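Local coordinates for protein putative NAD(P)H-flavin oxidoreductase (Neisseria meningitidis serogroup A / serotype 4A, PDB 6WT2) that binds flavin mononucleotide and, as a nitroreductase-family enzyme, probably uses NAD(P)H to reduce nitro compounds such as chloramphenicol, at residues Val87-Lys92 against Tyr150-Asn155; Glu34-Ile39 against Ala200-Arg205. One frame throughout, in Å; residues are numbered along the deposited sequence.

Interaction 1: residues Val87-Lys92 against Tyr150-Asn155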
ATOM      1  N   VAL A  87       7.985   4.254  13.018  1.00 20.66           N
ATOM      2  CA  VAL A  87       8.661   4.103  11.730  1.00 20.37           C
ATOM      3  C   VAL A  87       8.178   5.225  10.822  1.00 20.40           C
ATOM      4  O   VAL A  87       6.967   5.434  10.674  1.00 20.48           O
ATOM      5  CB  VAL A  87       8.385   2.728  11.093  1.00 23.49           C
ATOM      6  CG1 VAL A  87       9.069   2.613   9.723  1.00 21.64           C
ATOM      7  CG2 VAL A  87       8.858   1.602  12.008  1.00 27.56           C
ATOM      8  N   VAL A  88       9.114   5.965  10.252  1.00 21.12           N
ATOM      9  CA  VAL A  88       8.824   6.947   9.218  1.00 20.52           C
ATOM     10  C   VAL A  88       9.351   6.361   7.919  1.00 21.58           C
ATOM     11  O   VAL A  88      10.544   6.044   7.813  1.00 23.74           O
ATOM     12  CB  VAL A  88       9.471   8.308   9.521  1.00 20.97           C
ATOM     13  CG1 VAL A  88       9.205   9.286   8.373  1.00 21.91           C
ATOM     14  CG2 VAL A  88       8.973   8.857  10.876  1.00 23.04           C
ATOM     15  N   PHE A  89       8.465   6.205   6.946  1.00 20.33           N
ATOM     16  CA  PHE A  89       8.796   5.611   5.661  1.00 19.92           C
ATOM     17  C   PHE A  89       9.300   6.687   4.715  1.00 19.82           C
ATOM     18  O   PHE A  89       8.654   7.725   4.541  1.00 20.08           O
ATOM     19  CB  PHE A  89       7.574   4.917   5.048  1.00 24.91           C
ATOM     20  CG  PHE A  89       7.078   3.732   5.830  1.00 25.89           C
ATOM     21  CD1 PHE A  89       7.376   2.445   5.419  1.00 25.03           C
ATOM     22  CD2 PHE A  89       6.297   3.907   6.970  1.00 28.27           C
ATOM     23  CE1 PHE A  89       6.905   1.347   6.124  1.00 30.40           C
ATOM     24  CE2 PHE A  89       5.836   2.818   7.696  1.00 21.71           C
ATOM     25  CZ  PHE A  89       6.126   1.539   7.267  1.00 24.67           C
ATOM     26  N   LEU A  90      10.459   6.439   4.110  1.00 19.75           N
ATOM     27  CA  LEU A  90      10.993   7.287   3.059  1.00 19.94           C
ATOM     28  C   LEU A  90      10.786   6.614   1.710  1.00 20.29           C
ATOM     29  O   LEU A  90      10.892   5.392   1.596  1.00 19.32           O
ATOM     30  CB  LEU A  90      12.495   7.533   3.250  1.00 20.19           C
ATOM     31  CG  LEU A  90      12.932   8.022   4.623  1.00 20.49           C
ATOM     32  CD1 LEU A  90      14.494   8.173   4.614  1.00 20.77           C
ATOM     33  CD2 LEU A  90      12.220   9.305   5.008  1.00 20.85           C
ATOM     34  N   ALA A  91      10.540   7.419   0.685  1.00 25.18           N
ATOM     35  CA  ALA A  91      10.462   6.916  -0.677  1.00 25.20           C
ATOM     36  C   ALA A  91      11.566   7.542  -1.521  1.00 21.89           C
ATOM     37  O   ALA A  91      11.961   8.695  -1.312  1.00 21.06           O
ATOM     38  CB  ALA A  91       9.065   7.186  -1.284  1.00 19.47           C
ATOM     39  N   LYS A  92      12.073   6.767  -2.476  1.00 21.00           N
ATOM     40  CA  LYS A  92      13.128   7.241  -3.365  1.00 20.03           C
ATOM     41  C   LYS A  92      12.643   8.387  -4.249  1.00 20.30           C
ATOM     42  O   LYS A  92      11.563   8.306  -4.852  1.00 20.09           O
ATOM     43  CB  LYS A  92      13.609   6.095  -4.244  1.00 20.83           C
ATOM     44  CG  LYS A  92      14.889   6.414  -5.005  1.00 21.34           C
ATOM     45  CD  LYS A  92      16.047   6.578  -4.034  1.00 21.78           C
ATOM     46  CE  LYS A  92      17.344   7.048  -4.714  1.00 28.74           C
ATOM     47  NZ  LYS A  92      17.256   8.486  -5.122  1.00 24.89           N
ATOM     48  N   TYR A 150       3.427   2.156   0.623  1.00 18.53           N
ATOM     49  CA  TYR A 150       2.183   1.853   1.318  1.00 18.92           C
ATOM     50  C   TYR A 150       1.884   0.355   1.297  1.00 25.03           C
ATOM     51  O   TYR A 150       1.108  -0.123   2.139  1.00 22.93           O
ATOM     52  CB  TYR A 150       1.032   2.656   0.711  1.00 19.74           C
ATOM     53  CG  TYR A 150       0.906   4.091   1.217  1.00 20.14           C
ATOM     54  CD1 TYR A 150      -0.243   4.518   1.889  1.00 21.81           C
ATOM     55  CD2 TYR A 150       1.920   5.013   1.015  1.00 19.97           C
ATOM     56  CE1 TYR A 150      -0.369   5.832   2.343  1.00 22.16           C
ATOM     57  CE2 TYR A 150       1.802   6.324   1.471  1.00 20.60           C
ATOM     58  CZ  TYR A 150       0.664   6.724   2.131  1.00 22.56           C
ATOM     59  OH  TYR A 150       0.552   8.023   2.576  1.00 23.06           O
ATOM     60  N   ILE A 151       2.471  -0.390   0.352  1.00 19.26           N
ATOM     61  CA  ILE A 151       2.408  -1.847   0.412  1.00 19.79           C
ATOM     62  C   ILE A 151       3.156  -2.348   1.637  1.00 20.50           C
ATOM     63  O   ILE A 151       2.638  -3.153   2.416  1.00 19.68           O
ATOM     64  CB  ILE A 151       2.992  -2.471  -0.866  1.00 20.51           C
ATOM     65  CG1 ILE A 151       2.304  -1.915  -2.108  1.00 21.10           C
ATOM     66  CG2 ILE A 151       2.913  -3.991  -0.788  1.00 21.55           C
ATOM     67  CD1 ILE A 151       2.926  -2.461  -3.397  1.00 22.06           C
ATOM     68  N   ALA A 152       4.401  -1.887   1.809  1.00 21.73           N
ATOM     69  CA  ALA A 152       5.182  -2.271   2.981  1.00 22.07           C
ATOM     70  C   ALA A 152       4.483  -1.855   4.262  1.00 22.95           C
ATOM     71  O   ALA A 152       4.442  -2.620   5.231  1.00 26.89           O
ATOM     72  CB  ALA A 152       6.571  -1.645   2.915  1.00 22.76           C
ATOM     73  N   LEU A 153       3.937  -0.637   4.287  1.00 18.69           N
ATOM     74  CA  LEU A 153       3.158  -0.186   5.438  1.00 18.47           C
ATOM     75  C   LEU A 153       2.026  -1.157   5.763  1.00 24.18           C
ATOM     76  O   LEU A 153       1.903  -1.624   6.903  1.00 22.39           O
ATOM     77  CB  LEU A 153       2.607   1.212   5.169  1.00 18.71           C
ATOM     78  CG  LEU A 153       1.564   1.715   6.176  1.00 24.65           C
ATOM     79  CD1 LEU A 153       2.269   2.171   7.424  1.00 22.72           C
ATOM     80  CD2 LEU A 153       0.740   2.833   5.559  1.00 23.41           C
ATOM     81  N   GLY A 154       1.188  -1.469   4.768  1.00 24.84           N
ATOM     82  CA  GLY A 154       0.081  -2.392   4.996  1.00 19.69           C
ATOM     83  C   GLY A 154       0.529  -3.739   5.536  1.00 20.75           C
ATOM     84  O   GLY A 154      -0.066  -4.271   6.478  1.00 21.27           O
ATOM     85  N   ASN A 155       1.603  -4.294   4.966  1.00 24.52           N
ATOM     86  CA  ASN A 155       2.078  -5.617   5.367  1.00 26.87           C
ATOM     87  C   ASN A 155       2.639  -5.618   6.785  1.00 24.55           C
ATOM     88  O   ASN A 155       2.369  -6.537   7.565  1.00 23.84           O
ATOM     89  CB  ASN A 155       3.132  -6.114   4.384  1.00 23.59           C
ATOM     90  CG  ASN A 155       2.531  -6.668   3.116  1.00 23.06           C
ATOM     91  OD1 ASN A 155       1.374  -7.121   3.099  1.00 25.76           O
ATOM     92  ND2 ASN A 155       3.320  -6.675   2.045  1.00 22.21           N
TER
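The central helix 138-162 of the nitroreductase fold packs on the sheet where Phe89 of strand 85-92 meets Leu153 and, more lightly, Ala152. The segments bury 116 Å² between them; the side-chain contacts are apolar and no hydrogen bond crosses. With CG of Phe89 anti to its own carbonyl carbon (chi1 -65°), the ring reaches out from the strand so that its far rim lies against the helix backbone: CZ is 3.9 Å from Leu153 CA, and CE1 is 4.0 Å from Leu153 N. One ring face carries Leu153 CB, 4.1 Å above the plane and displaced toward the rim. On the opposite face sits Val87 CG1, at a height of 3.8 Å, so each face has a neighbour near its rim, one from the helix and one from Phe89's own strand. The closest touch is Leu153 CD1 to Phe89 CE2, 3.6 Å, the two side chains roughly perpendicular to each other. Ala152 CB approaches CE1 of Phe89 obliquely, at 4.4 Å. Tyr150 touches one FMN and hydrogen-bonds Glu171, while Ile151 touches the other FMN of the dimer. Asn155 OD1 bonds Thr158 of the second subunit. Such a buried helix, backing the sheet and meeting both cofactor and dimer partner, is characteristic of FMN-dependent nitroreductases.

Interaction 2: residues Glu34-Ile39 against Ala200-Arg205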
ATOM      1  N   GLU A  34      13.519  -8.846  18.942  1.00 27.75           N
ATOM      2  CA  GLU A  34      13.197  -9.922  18.011  1.00 26.00           C
ATOM      3  C   GLU A  34      11.837  -9.713  17.358  1.00 25.26           C
ATOM      4  O   GLU A  34      11.685  -9.925  16.149  1.00 23.71           O
ATOM      5  CB  GLU A  34      13.235 -11.273  18.733  1.00 33.12           C
ATOM      6  CG  GLU A  34      14.632 -11.690  19.228  1.00 47.18           C
ATOM      7  CD  GLU A  34      15.133 -10.892  20.443  1.00 52.91           C
ATOM      8  OE1 GLU A  34      14.332 -10.167  21.090  1.00 39.14           O
ATOM      9  OE2 GLU A  34      16.347 -10.994  20.749  1.00 59.44           O
ATOM     10  N   ASP A  35      10.827  -9.318  18.138  1.00 21.71           N
ATOM     11  CA  ASP A  35       9.511  -9.097  17.546  1.00 21.51           C
ATOM     12  C   ASP A  35       9.543  -7.945  16.550  1.00 23.85           C
ATOM     13  O   ASP A  35       8.918  -8.017  15.482  1.00 24.47           O
ATOM     14  CB  ASP A  35       8.464  -8.831  18.629  1.00 28.90           C
ATOM     15  CG  ASP A  35       7.996 -10.102  19.310  1.00 37.91           C
ATOM     16  OD1 ASP A  35       8.412 -11.205  18.884  1.00 40.39           O
ATOM     17  OD2 ASP A  35       7.222  -9.994  20.284  1.00 36.85           O
ATOM     18  N   PHE A  36      10.278  -6.880  16.871  1.00 24.24           N
ATOM     19  CA  PHE A  36      10.319  -5.759  15.946  1.00 27.15           C
ATOM     20  C   PHE A  36      11.107  -6.091  14.689  1.00 24.43           C
ATOM     21  O   PHE A  36      10.775  -5.583  13.612  1.00 25.43           O
ATOM     22  CB  PHE A  36      10.906  -4.500  16.586  1.00 27.66           C
ATOM     23  CG  PHE A  36      10.604  -3.278  15.779  1.00 25.67           C
ATOM     24  CD1 PHE A  36       9.306  -2.799  15.709  1.00 28.59           C
ATOM     25  CD2 PHE A  36      11.576  -2.679  15.006  1.00 26.98           C
ATOM     26  CE1 PHE A  36       8.993  -1.707  14.918  1.00 29.74           C
ATOM     27  CE2 PHE A  36      11.266  -1.582  14.211  1.00 23.02           C
ATOM     28  CZ  PHE A  36       9.980  -1.101  14.171  1.00 22.78           C
ATOM     29  N   GLN A  37      12.147  -6.925  14.799  1.00 24.40           N
ATOM     30  CA  GLN A  37      12.850  -7.370  13.600  1.00 26.42           C
ATOM     31  C   GLN A  37      11.904  -8.105  12.664  1.00 23.73           C
ATOM     32  O   GLN A  37      12.026  -8.008  11.437  1.00 22.23           O
ATOM     33  CB  GLN A  37      14.023  -8.279  13.960  1.00 26.90           C
ATOM     34  CG  GLN A  37      15.141  -7.609  14.736  1.00 40.40           C
ATOM     35  CD  GLN A  37      16.055  -6.765  13.860  1.00 52.08           C
ATOM     36  OE1 GLN A  37      16.440  -7.177  12.762  1.00 56.73           O
ATOM     37  NE2 GLN A  37      16.411  -5.573  14.347  1.00 42.49           N
ATOM     38  N   PHE A  38      10.993  -8.900  13.231  1.00 22.70           N
ATOM     39  CA  PHE A  38       9.979  -9.579  12.428  1.00 21.05           C
ATOM     40  C   PHE A  38       9.109  -8.575  11.677  1.00 26.15           C
ATOM     41  O   PHE A  38       8.799  -8.770  10.495  1.00 21.99           O
ATOM     42  CB  PHE A  38       9.144 -10.493  13.333  1.00 20.68           C
ATOM     43  CG  PHE A  38       7.711 -10.690  12.882  1.00 20.61           C
ATOM     44  CD1 PHE A  38       7.403 -11.576  11.858  1.00 26.34           C
ATOM     45  CD2 PHE A  38       6.673 -10.012  13.514  1.00 21.62           C
ATOM     46  CE1 PHE A  38       6.086 -11.762  11.460  1.00 27.86           C
ATOM     47  CE2 PHE A  38       5.351 -10.193  13.119  1.00 25.47           C
ATOM     48  CZ  PHE A  38       5.059 -11.065  12.092  1.00 30.90           C
ATOM     49  N   ILE A  39       8.736  -7.476  12.335  1.00 20.61           N
ATOM     50  CA  ILE A  39       7.929  -6.447  11.679  1.00 25.74           C
ATOM     51  C   ILE A  39       8.711  -5.803  10.535  1.00 25.75           C
ATOM     52  O   ILE A  39       8.201  -5.646   9.418  1.00 21.07           O
ATOM     53  CB  ILE A  39       7.463  -5.402  12.710  1.00 19.91           C
ATOM     54  CG1 ILE A  39       6.523  -6.048  13.733  1.00 20.25           C
ATOM     55  CG2 ILE A  39       6.777  -4.233  12.024  1.00 19.73           C
ATOM     56  CD1 ILE A  39       6.173  -5.110  14.894  1.00 21.43           C
ATOM     57  N   ALA A 200       4.144   5.171  10.768  1.00 20.08           N
ATOM     58  CA  ALA A 200       3.345   4.206  11.513  1.00 23.94           C
ATOM     59  C   ALA A 200       3.883   4.097  12.934  1.00 21.82           C
ATOM     60  O   ALA A 200       5.091   4.128  13.138  1.00 21.35           O
ATOM     61  CB  ALA A 200       3.372   2.825  10.861  1.00 23.98           C
ATOM     62  N   THR A 201       2.982   3.947  13.899  1.00 21.12           N
ATOM     63  CA  THR A 201       3.346   3.644  15.272  1.00 22.75           C
ATOM     64  C   THR A 201       3.062   2.176  15.561  1.00 22.29           C
ATOM     65  O   THR A 201       2.202   1.560  14.934  1.00 20.83           O
ATOM     66  CB  THR A 201       2.577   4.539  16.260  1.00 20.52           C
ATOM     67  OG1 THR A 201       1.155   4.340  16.117  1.00 20.62           O
ATOM     68  CG2 THR A 201       2.889   6.004  15.993  1.00 22.04           C
ATOM     69  N   PHE A 202       3.787   1.622  16.531  1.00 20.75           N
ATOM     70  CA  PHE A 202       3.607   0.236  16.945  1.00 24.69           C
ATOM     71  C   PHE A 202       3.753   0.124  18.448  1.00 24.68           C
ATOM     72  O   PHE A 202       4.610   0.784  19.046  1.00 22.27           O
ATOM     73  CB  PHE A 202       4.636  -0.712  16.312  1.00 22.07           C
ATOM     74  CG  PHE A 202       4.593  -0.755  14.816  1.00 25.17           C
ATOM     75  CD1 PHE A 202       3.850  -1.722  14.159  1.00 20.76           C
ATOM     76  CD2 PHE A 202       5.324   0.153  14.063  1.00 26.37           C
ATOM     77  CE1 PHE A 202       3.811  -1.759  12.771  1.00 20.46           C
ATOM     78  CE2 PHE A 202       5.292   0.120  12.674  1.00 28.38           C
ATOM     79  CZ  PHE A 202       4.525  -0.831  12.026  1.00 20.10           C
ATOM     80  N   GLY A 203       2.958  -0.761  19.038  1.00 25.72           N
ATOM     81  CA  GLY A 203       3.038  -0.989  20.470  1.00 27.88           C
ATOM     82  C   GLY A 203       1.900  -1.873  20.935  1.00 28.40           C
ATOM     83  O   GLY A 203       1.339  -2.649  20.159  1.00 24.75           O
ATOM     84  N   TYR A 204       1.576  -1.743  22.213  1.00 23.98           N
ATOM     85  CA  TYR A 204       0.507  -2.500  22.839  1.00 25.02           C
ATOM     86  C   TYR A 204      -0.548  -1.529  23.350  1.00 24.89           C
ATOM     87  O   TYR A 204      -0.225  -0.587  24.080  1.00 26.65           O
ATOM     88  CB  TYR A 204       1.066  -3.367  23.963  1.00 25.90           C
ATOM     89  CG  TYR A 204       2.088  -4.366  23.479  1.00 25.47           C
ATOM     90  CD1 TYR A 204       1.683  -5.593  22.960  1.00 29.42           C
ATOM     91  CD2 TYR A 204       3.455  -4.083  23.525  1.00 25.23           C
ATOM     92  CE1 TYR A 204       2.609  -6.520  22.505  1.00 29.11           C
ATOM     93  CE2 TYR A 204       4.398  -5.016  23.072  1.00 30.80           C
ATOM     94  CZ  TYR A 204       3.957  -6.232  22.566  1.00 27.27           C
ATOM     95  OH  TYR A 204       4.855  -7.162  22.104  1.00 28.40           O
ATOM     96  N   ARG A 205      -1.802  -1.764  22.970  1.00 25.00           N
ATOM     97  CA  ARG A 205      -2.871  -0.814  23.252  1.00 25.18           C
ATOM     98  C   ARG A 205      -3.114  -0.685  24.753  1.00 27.83           C
ATOM     99  O   ARG A 205      -2.975  -1.642  25.517  1.00 26.81           O
ATOM    100  CB  ARG A 205      -4.166  -1.239  22.557  1.00 32.82           C
ATOM    101  CG  ARG A 205      -4.804  -2.491  23.138  1.00 32.11           C
ATOM    102  CD  ARG A 205      -5.829  -3.084  22.186  1.00 33.28           C
ATOM    103  NE  ARG A 205      -6.372  -4.334  22.705  1.00 39.45           N
ATOM    104  CZ  ARG A 205      -5.926  -5.541  22.367  1.00 44.54           C
ATOM    105  NH1 ARG A 205      -4.932  -5.658  21.497  1.00 39.57           N
ATOM    106  NH2 ARG A 205      -6.479  -6.631  22.889  1.00 45.38           N
TER
HETATM  107  O   HOH W   1       7.496  -7.901  22.072  1.00 28.76           O
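Segment 34-39 is part of helix 33-44, with Phe38 N bonded to Glu34 O and Ile39 N to Asp35 O, and it comes nearest to the end of strand 194-203 at Phe36 and Phe202, whose CA atoms lie 9.1 Å apart. At that spacing side chains alone fill the gap, and the 156 Å² they bury contains no direct hydrogen bond. Phe202 is the shared apolar partner. Ile39 sets its CG2 branch over one face of the Phe202 ring, 3.9 Å from CE1, and its CD1 reaches CD1 of Phe202 at 4.2 Å; the two side chains run antiparallel alongside one another. Because CG2 of Ile39 stands anti to the backbone N while CG1 takes the place beside it (chi1 -65°), both branches can reach the same ring. Phe36 adds its CE1, 4.2 Å from Phe202 CD2, which lies near the plane of the Phe36 ring at its edge. This is the helix-on-sheet packing of the nitroreductase α/β core, and Met156 of helix 138-162 touches both Ile39 and Phe202. Past the strand's end the contact turns polar. Asp35 OD2 and Tyr204 OH are 4.1 Å apart, too far for direct bonding, and one water joins them. It donates to Asp35 OD2 at 2.8 Å. The same water, in the plane of the tyrosine ring, is hydrogen-bonded to Tyr204 OH at 2.7 Å. Carboxylate and ring planes are turned 54° apart. The other oxygen, Asp35 OD1, forms a salt bridge with Arg9 of the second subunit, and Arg29 makes a cation-pi contact with Tyr204.

How the interactions relate
From the N terminus, helix 33-44 comes first, but interaction 2 is closed only when the chain reaches 200-205, with 160 residues in between. Within that long loop interaction 1 is nested: strand 85-92 is followed by 57 intervening residues, 39 of them helical, before 150-155 packs back on it. The two strands are antiparallel neighbours in one sheet, and Val87 O and Ala200 N, 2.8 Å apart, probably hydrogen-bond. Side chains also bridge the contacts: Val87 CG2 lies 3.6 Å from Phe36 CZ, and Leu153 CD1 is 3.7 Å from Ala200 CB. Together the interactions tie helices 33-44 and 138-162 to adjacent strands, and both reach the second subunit.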